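Local atomic coordinates of Bd3459 (Bdellovibrio bacteriovorus, PDB entry 5CEC), a protein that probably acts as a serine-type D-Ala-D-Ala carboxypeptidase or endopeptidase of a predatory bacterium and is bound by the ankyrin-repeat immunity protein Bd3460. Residues A[243-248]-A[422-427]. The protein carries 1 engineered substitution. Sequence-based numbering, arbitrary orientation.
With SO4 (sulfate ion), chain D.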
loop_
_atom_site.group_PDB
_atom_site.type_symbol
_atom_site.label_atom_id
_atom_site.label_comp_id
_atom_site.label_asym_id
_atom_site.label_seq_id
_atom_site.Cartn_x
_atom_site.Cartn_y
_atom_site.Cartn_z
ATOM N N ILE A 243 -0.065 -10.874 8.161
ATOM C CA ILE A 243 -1.126 -10.587 7.180
ATOM C C ILE A 243 -1.432 -9.085 7.160
ATOM O O ILE A 243 -1.564 -8.457 6.094
ATOM C CB ILE A 243 -2.393 -11.423 7.478
ATOM C CG1 ILE A 243 -2.069 -12.915 7.289
ATOM C CG2 ILE A 243 -3.579 -10.956 6.592
ATOM C CD1 ILE A 243 -3.166 -13.814 7.812
ATOM N N LEU A 244 -1.545 -8.513 8.354
ATOM C CA LEU A 244 -1.782 -7.071 8.498
ATOM C C LEU A 244 -0.629 -6.232 7.949
ATOM O O LEU A 244 -0.842 -5.253 7.235
ATOM C CB LEU A 244 -2.059 -6.701 9.960
ATOM C CG LEU A 244 -3.347 -7.288 10.523
ATOM C CD1 LEU A 244 -3.355 -7.158 12.026
ATOM C CD2 LEU A 244 -4.600 -6.659 9.955
ATOM N N LYS A 245 0.604 -6.658 8.249
ATOM C CA LYS A 245 1.782 -5.974 7.706
ATOM C C LYS A 245 1.736 -5.958 6.173
ATOM O O LYS A 245 1.966 -4.908 5.552
ATOM C CB LYS A 245 3.070 -6.650 8.180
ATOM C CG LYS A 245 4.353 -5.967 7.760
ATOM C CD LYS A 245 4.704 -4.773 8.597
ATOM C CE LYS A 245 5.916 -4.048 8.019
ATOM N NZ LYS A 245 6.400 -2.922 8.861
ATOM N N ARG A 246 1.457 -7.118 5.571
ATOM C CA ARG A 246 1.359 -7.179 4.100
ATOM C C ARG A 246 0.261 -6.216 3.614
ATOM O O ARG A 246 0.474 -5.424 2.688
ATOM C CB ARG A 246 1.071 -8.589 3.652
ATOM C CG ARG A 246 1.015 -8.779 2.155
ATOM C CD ARG A 246 2.310 -8.412 1.457
ATOM N NE ARG A 246 2.368 -8.975 0.112
ATOM C CZ ARG A 246 3.238 -8.606 -0.821
ATOM N NH1 ARG A 246 4.062 -7.571 -0.657
ATOM N NH2 ARG A 246 3.238 -9.264 -1.955
ATOM N N MET A 247 -0.905 -6.277 4.273
ATOM C CA MET A 247 -2.031 -5.414 3.878
ATOM C C MET A 247 -1.655 -3.940 3.925
ATOM O O MET A 247 -1.981 -3.173 3.008
ATOM C CB MET A 247 -3.198 -5.685 4.805
ATOM C CG MET A 247 -4.388 -4.784 4.553
ATOM S SD MET A 247 -5.727 -5.020 5.756
ATOM C CE MET A 247 -5.047 -4.261 7.197
ATOM N N ASN A 248 -1.041 -3.532 5.030
ATOM C CA ASN A 248 -0.731 -2.127 5.251
ATOM C C ASN A 248 0.524 -1.658 4.507
ATOM O O ASN A 248 0.725 -0.456 4.356
ATOM C CB ASN A 248 -0.665 -1.819 6.741
ATOM C CG ASN A 248 -2.020 -1.860 7.385
ATOM O OD1 ASN A 248 -3.018 -1.481 6.747
ATOM N ND2 ASN A 248 -2.083 -2.340 8.627
ATOM N N THR A 422 13.801 -3.745 11.604
ATOM C CA THR A 422 14.463 -4.390 10.483
ATOM C C THR A 422 13.348 -4.768 9.501
ATOM O O THR A 422 12.340 -5.350 9.898
ATOM C CB THR A 422 15.255 -5.621 10.950
ATOM O OG1 THR A 422 16.243 -5.209 11.899
ATOM C CG2 THR A 422 15.954 -6.275 9.764
ATOM N N GLU A 423 13.536 -4.416 8.225
ATOM C CA GLU A 423 12.539 -4.685 7.186
ATOM C C GLU A 423 12.085 -6.131 7.213
ATOM O O GLU A 423 12.902 -7.068 7.103
ATOM C CB GLU A 423 13.090 -4.360 5.808
ATOM C CG GLU A 423 12.083 -4.477 4.670
ATOM C CD GLU A 423 12.669 -4.045 3.354
ATOM O OE1 GLU A 423 13.894 -4.135 3.206
ATOM O OE2 GLU A 423 11.918 -3.639 2.474
ATOM N N GLN A 424 10.769 -6.299 7.274
ATOM C CA GLN A 424 10.145 -7.615 7.333
ATOM C C GLN A 424 9.799 -8.095 5.915
ATOM O O GLN A 424 9.723 -7.292 4.974
ATOM C CB GLN A 424 8.912 -7.537 8.234
ATOM C CG GLN A 424 9.285 -7.149 9.674
ATOM C CD GLN A 424 8.090 -6.980 10.584
ATOM O OE1 GLN A 424 6.958 -7.040 10.138
ATOM N NE2 GLN A 424 8.338 -6.753 11.868
ATOM N N LEU A 425 9.657 -9.412 5.753
ATOM C CA LEU A 425 9.270 -10.009 4.498
ATOM C C LEU A 425 7.997 -10.810 4.735
ATOM O O LEU A 425 8.039 -12.020 4.923
ATOM C CB LEU A 425 10.397 -10.894 3.979
ATOM C CG LEU A 425 10.237 -11.459 2.576
ATOM C CD1 LEU A 425 10.137 -10.339 1.543
ATOM C CD2 LEU A 425 11.437 -12.377 2.265
ATOM N N PRO A 426 6.833 -10.126 4.692
ATOM C CA PRO A 426 5.608 -10.808 5.064
ATOM C C PRO A 426 5.106 -11.703 3.926
ATOM O O PRO A 426 4.893 -11.221 2.804
ATOM C CB PRO A 426 4.661 -9.650 5.401
ATOM C CG PRO A 426 5.169 -8.506 4.591
ATOM C CD PRO A 426 6.638 -8.691 4.506
ATOM N N LEU A 427 4.992 -13.000 4.188
ATOM C CA LEU A 427 4.407 -13.967 3.268
ATOM C C LEU A 427 3.118 -14.497 3.879
ATOM O O LEU A 427 2.859 -14.297 5.078
ATOM C CB LEU A 427 5.391 -15.133 3.025
ATOM C CG LEU A 427 6.752 -14.745 2.467
ATOM C CD1 LEU A 427 7.578 -16.000 2.201
ATOM C CD2 LEU A 427 6.687 -13.885 1.237
HETATM S S SO4 D . 5.888 -7.598 -4.037
HETATM O O1 SO4 D . 7.132 -7.452 -4.828
HETATM O O2 SO4 D . 5.963 -6.765 -2.811
HETATM O O3 SO4 D . 5.581 -9.010 -3.708
HETATM O O4 SO4 D . 4.773 -7.024 -4.843
#
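The ring of P426 lies against the helix surface between K245 and R246. P426 CB is 4.1 Å from R246 CB, and P426 CG is 4.1 Å from K245 CG. P426 CB and CG thus touch the roots of two long side chains, and they also meet the R246 backbone. The carboxamide oxygen of Q424 meets the middle of the K245 chain, with Q424 OE1 3.5 Å from K245 CD. The two side chains cross there at about a right angle.

K245 bends at chi2 (79°) and is otherwise extended, which lays its middle carbons by Q424 OE1. The R246 guanidinium takes a sulfate, probably from the crystallisation liquor, at its edge. R246 NH1 gives a nearly straight hydrogen bond (178°) to sulfate O2 at 3.0 Å. R246 NH2 gives a more bent one to sulfate O3 at 2.9 Å. E152 forms a salt bridge with R246 NE. The K245 ammonium is held by D338 in a salt bridge and by hydrogen bonds to S329 O, M332 O and Y421 OH. Q424 NE2 is hydrogen-bonded to D330 OD1, consistent with OE1 being the end turned to K245.

The contact joins helix 240-250 to the loop between helix 394-411 and strand 436-437. L244 and M247 pack against helices 72-84 and 253-262, while L425 and L427 touch helix 188-200.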